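Local coordinates for LEOA (Escherichia coli, PDB 4AUR), which is a bacterial dynamin-like GTPase that probably couples nucleotide hydrolysis in its GTPase domain to the action of a long helical stalk, at residues 379-382 / 383-387; 507-510 / 511-515. All blocks are in the same frame, centred on the assembly; numbering follows the deposited sequence.

Interaction 1 of 2, residues 379-382 / 383-387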
# COMPACT_ATOMS: atom_id res chain seq x y z
N ASP A 379 5.95 48.20 18.08
CA ASP A 379 6.94 47.44 17.39
C ASP A 379 7.13 46.07 18.07
O ASP A 379 7.06 45.06 17.42
CB ASP A 379 8.27 48.22 17.32
CG ASP A 379 8.29 49.32 16.21
OD1 ASP A 379 7.24 49.81 15.74
OD2 ASP A 379 9.42 49.69 15.80
N ARG A 380 7.36 46.02 19.37
CA ARG A 380 7.66 44.72 20.00
C ARG A 380 6.54 43.69 19.78
O ARG A 380 6.81 42.51 19.58
CB ARG A 380 7.94 44.90 21.49
CG ARG A 380 8.51 43.69 22.21
CD ARG A 380 9.18 44.15 23.51
NE ARG A 380 9.13 43.16 24.60
CZ ARG A 380 9.46 43.42 25.88
NH1 ARG A 380 9.86 44.63 26.26
NH2 ARG A 380 9.37 42.45 26.78
N PHE A 381 5.30 44.15 19.79
CA PHE A 381 4.14 43.28 19.57
C PHE A 381 4.09 42.87 18.10
O PHE A 381 3.99 41.69 17.77
CB PHE A 381 2.84 43.98 19.98
CG PHE A 381 1.59 43.27 19.53
CD1 PHE A 381 1.46 41.90 19.62
CD2 PHE A 381 0.53 43.99 19.02
CE1 PHE A 381 0.31 41.28 19.20
CE2 PHE A 381 -0.63 43.36 18.60
CZ PHE A 381 -0.74 42.01 18.69
N PHE A 382 4.18 43.85 17.22
CA PHE A 382 4.24 43.59 15.80
C PHE A 382 5.32 42.54 15.44
O PHE A 382 5.15 41.73 14.53
CB PHE A 382 4.40 44.93 15.04
CG PHE A 382 4.18 44.83 13.56
CD1 PHE A 382 3.24 43.96 13.02
CD2 PHE A 382 4.89 45.64 12.71
CE1 PHE A 382 3.04 43.88 11.64
CE2 PHE A 382 4.70 45.56 11.33
CZ PHE A 382 3.77 44.68 10.79
N GLU A 383 6.40 42.49 16.19
CA GLU A 383 7.45 41.53 15.91
C GLU A 383 7.11 40.16 16.50
O GLU A 383 7.16 39.15 15.81
CB GLU A 383 8.78 42.05 16.45
CG GLU A 383 9.22 43.35 15.77
CD GLU A 383 10.29 44.11 16.55
OE1 GLU A 383 10.89 43.50 17.48
OE2 GLU A 383 10.53 45.31 16.22
N GLN A 384 6.78 40.11 17.78
CA GLN A 384 6.32 38.87 18.39
C GLN A 384 5.19 38.27 17.53
O GLN A 384 5.23 37.10 17.18
CB GLN A 384 5.82 39.10 19.82
CG GLN A 384 6.91 39.44 20.84
CD GLN A 384 6.40 39.58 22.29
OE1 GLN A 384 5.41 40.27 22.60
NE2 GLN A 384 7.09 38.91 23.20
N SER A 385 4.22 39.09 17.16
CA SER A 385 3.10 38.62 16.35
C SER A 385 3.48 38.27 14.90
O SER A 385 2.93 37.34 14.33
CB SER A 385 1.93 39.62 16.36
OG SER A 385 2.09 40.60 15.36
N THR A 386 4.39 39.00 14.30
CA THR A 386 4.95 38.57 13.00
C THR A 386 5.70 37.23 13.15
O THR A 386 5.69 36.42 12.25
CB THR A 386 5.86 39.67 12.37
OG1 THR A 386 5.06 40.76 11.90
CG2 THR A 386 6.67 39.12 11.19
N ALA A 387 6.33 36.97 14.28
CA ALA A 387 7.03 35.71 14.47
C ALA A 387 6.07 34.55 14.62
O ALA A 387 6.43 33.43 14.29
CB ALA A 387 7.96 35.78 15.67
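Glu383 lies back over Asp379, one turn earlier on helix 368-408. Its backbone N bonds Asp379 O at 2.9 Å, and with CG beside that N (chi1 -62°) the extended side chain runs back over the same carbonyl, Glu383 CG 3.2 Å from Asp379 O. Its carboxylate approaches that of Asp379, with Glu383 OE2 4.5 Å from Asp379 OD2; the like charges probably disfavour each other slightly, though Asp379 OD1 also has a long, weak ion pair with Lys375. Phe382 and Thr386 meet one turn apart, where Phe382 O accepts two bonds from the threonine, from Thr386 N and from Thr386 OG1, each 2.8 Å away. The two donors come in from opposite faces of the carbonyl plane; the hydroxyl bond goes with OG1 beside its own backbone N (chi1 -72°) and should hold that rotation. This is the threonine hydroxyl bond to the carbonyl four residues earlier (i to i-4). It falls in the dynamin-like helical domain, where Phe382 reaches Val451 and Lys453, and Thr386 touches Tyr450. On the buried side Ser385 CB packs 3.7 Å from Phe381 CE1, while the Ser385 hydroxyl is hydrogen-bonded to Phe528 O.

Interaction 2 of 2, residues 507-510 / 511-515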
# COMPACT_ATOMS: atom_id res chain seq x y z
N ILE A 507 -1.16 63.67 25.84
CA ILE A 507 -0.81 62.37 26.37
C ILE A 507 -1.75 61.30 25.86
O ILE A 507 -1.32 60.23 25.45
CB ILE A 507 -0.82 62.43 27.90
CG1 ILE A 507 0.47 63.07 28.38
CG2 ILE A 507 -0.95 61.04 28.49
CD1 ILE A 507 0.52 63.37 29.85
N LYS A 508 -3.05 61.59 25.88
CA LYS A 508 -4.05 60.63 25.51
C LYS A 508 -4.05 60.33 24.04
O LYS A 508 -4.19 59.19 23.65
CB LYS A 508 -5.44 61.14 25.90
CG LYS A 508 -5.69 61.09 27.39
CD LYS A 508 -7.08 61.57 27.77
CE LYS A 508 -7.41 61.08 29.19
NZ LYS A 508 -8.38 61.94 29.93
N GLU A 509 -3.89 61.34 23.20
CA GLU A 509 -4.12 61.15 21.78
C GLU A 509 -3.47 59.88 21.23
O GLU A 509 -4.17 59.03 20.68
CB GLU A 509 -3.68 62.39 20.99
CG GLU A 509 -3.55 62.21 19.47
CD GLU A 509 -3.39 63.54 18.72
OE1 GLU A 509 -2.73 64.48 19.26
OE2 GLU A 509 -3.92 63.64 17.58
N PRO A 510 -2.15 59.73 21.38
CA PRO A 510 -1.51 58.60 20.73
C PRO A 510 -2.01 57.21 21.16
O PRO A 510 -1.93 56.25 20.37
CB PRO A 510 -0.04 58.78 21.07
CG PRO A 510 0.02 59.83 22.13
CD PRO A 510 -1.17 60.69 21.88
N PHE A 511 -2.50 57.10 22.38
CA PHE A 511 -3.05 55.85 22.84
C PHE A 511 -4.44 55.63 22.23
O PHE A 511 -4.72 54.57 21.70
CB PHE A 511 -3.15 55.81 24.36
CG PHE A 511 -1.83 55.95 25.08
CD1 PHE A 511 -1.04 54.86 25.31
CD2 PHE A 511 -1.42 57.17 25.56
CE1 PHE A 511 0.16 54.98 25.98
CE2 PHE A 511 -0.24 57.30 26.25
CZ PHE A 511 0.56 56.20 26.45
N GLU A 512 -5.29 56.64 22.27
CA GLU A 512 -6.66 56.48 21.77
C GLU A 512 -6.66 55.76 20.43
O GLU A 512 -7.42 54.83 20.22
CB GLU A 512 -7.36 57.84 21.64
CG GLU A 512 -8.17 58.26 22.87
CD GLU A 512 -8.27 59.78 23.04
OE1 GLU A 512 -8.08 60.51 22.04
OE2 GLU A 512 -8.53 60.25 24.18
N ASP A 513 -5.78 56.18 19.55
CA ASP A 513 -5.75 55.68 18.19
C ASP A 513 -5.53 54.17 18.22
O ASP A 513 -6.35 53.39 17.72
CB ASP A 513 -4.66 56.40 17.40
CG ASP A 513 -4.82 57.93 17.42
OD1 ASP A 513 -5.81 58.44 18.00
OD2 ASP A 513 -3.93 58.62 16.86
N ILE A 514 -4.44 53.77 18.84
CA ILE A 514 -4.05 52.38 18.89
C ILE A 514 -4.97 51.50 19.72
O ILE A 514 -5.03 50.31 19.50
CB ILE A 514 -2.63 52.25 19.42
CG1 ILE A 514 -2.15 50.83 19.27
CG2 ILE A 514 -2.57 52.58 20.89
CD1 ILE A 514 -0.69 50.74 19.61
N TYR A 515 -5.67 52.05 20.70
CA TYR A 515 -6.62 51.23 21.41
C TYR A 515 -7.78 50.86 20.48
O TYR A 515 -8.33 49.77 20.61
CB TYR A 515 -7.17 51.93 22.64
CG TYR A 515 -6.22 52.20 23.80
CD1 TYR A 515 -5.06 51.45 24.01
CD2 TYR A 515 -6.51 53.20 24.73
CE1 TYR A 515 -4.23 51.71 25.09
CE2 TYR A 515 -5.69 53.45 25.81
CZ TYR A 515 -4.55 52.70 25.99
OH TYR A 515 -3.76 52.98 27.08
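The helix runs on from 507-510 into 511-515 with a kink at Pro510, whose nitrogen has no bond to the preceding turn, and Lys508 O, two residues before the proline, accepts a bond from Glu512 N at 3.1 Å as well as a weak one from Phe511 N; the bond from Asp513 N to Glu509 O is weak too. Phe511 dominates the side-chain contact. Its CG sits beside the backbone N (chi1 -61°), which swings the ring back along the helix and sets its edge against the carbonyl of Ile507, which Phe511 N leaves for its weak bond to Lys508 O. Phe511 CD2 lies 3.1 Å and CE2 3.2 Å from Ile507 O, close to the ring plane, and Lys508 O also borders this edge. The ring further touches Ile507 through CE2, 4.4 Å from Ile507 CG2. Pro510 and Phe511 both lean on Ile374 of helix 368-408, and Phe511 also meets Glu336. The extended side chain of Glu512 lies across that of Lys508, with Glu512 OE2 3.6 Å from Lys508 CB, but Lys508 NZ remains 6.0 Å from Glu512 OE2, too far for a salt bridge. The arrangement is that of a proline kink within a long helix, here in the dynamin-like helical domain, with an aromatic ring at the residue after the proline set against neighbouring helices.

Interactions 1 and 2 lie on two different helices of the same helical domain, 368-408 and 489-518, with centres about 19 Å apart and nearest atoms about 7 Å apart, so they do not touch. They are connected through shared neighbours: helix 275-343 receives Phe381 and Gln384 from interaction 1, and Lys508, Phe511, Ile514 and Tyr515 from interaction 2. Helix 368-408, which carries interaction 1, also supplies Ile374 and Val378, within the five residues before Asp379, to the 507-515 segment. Both lie on the same side of the chain's centre, about 45 and 61 Å from it, in the elongated stalk well away from the probable P-loop of the GTPase domain.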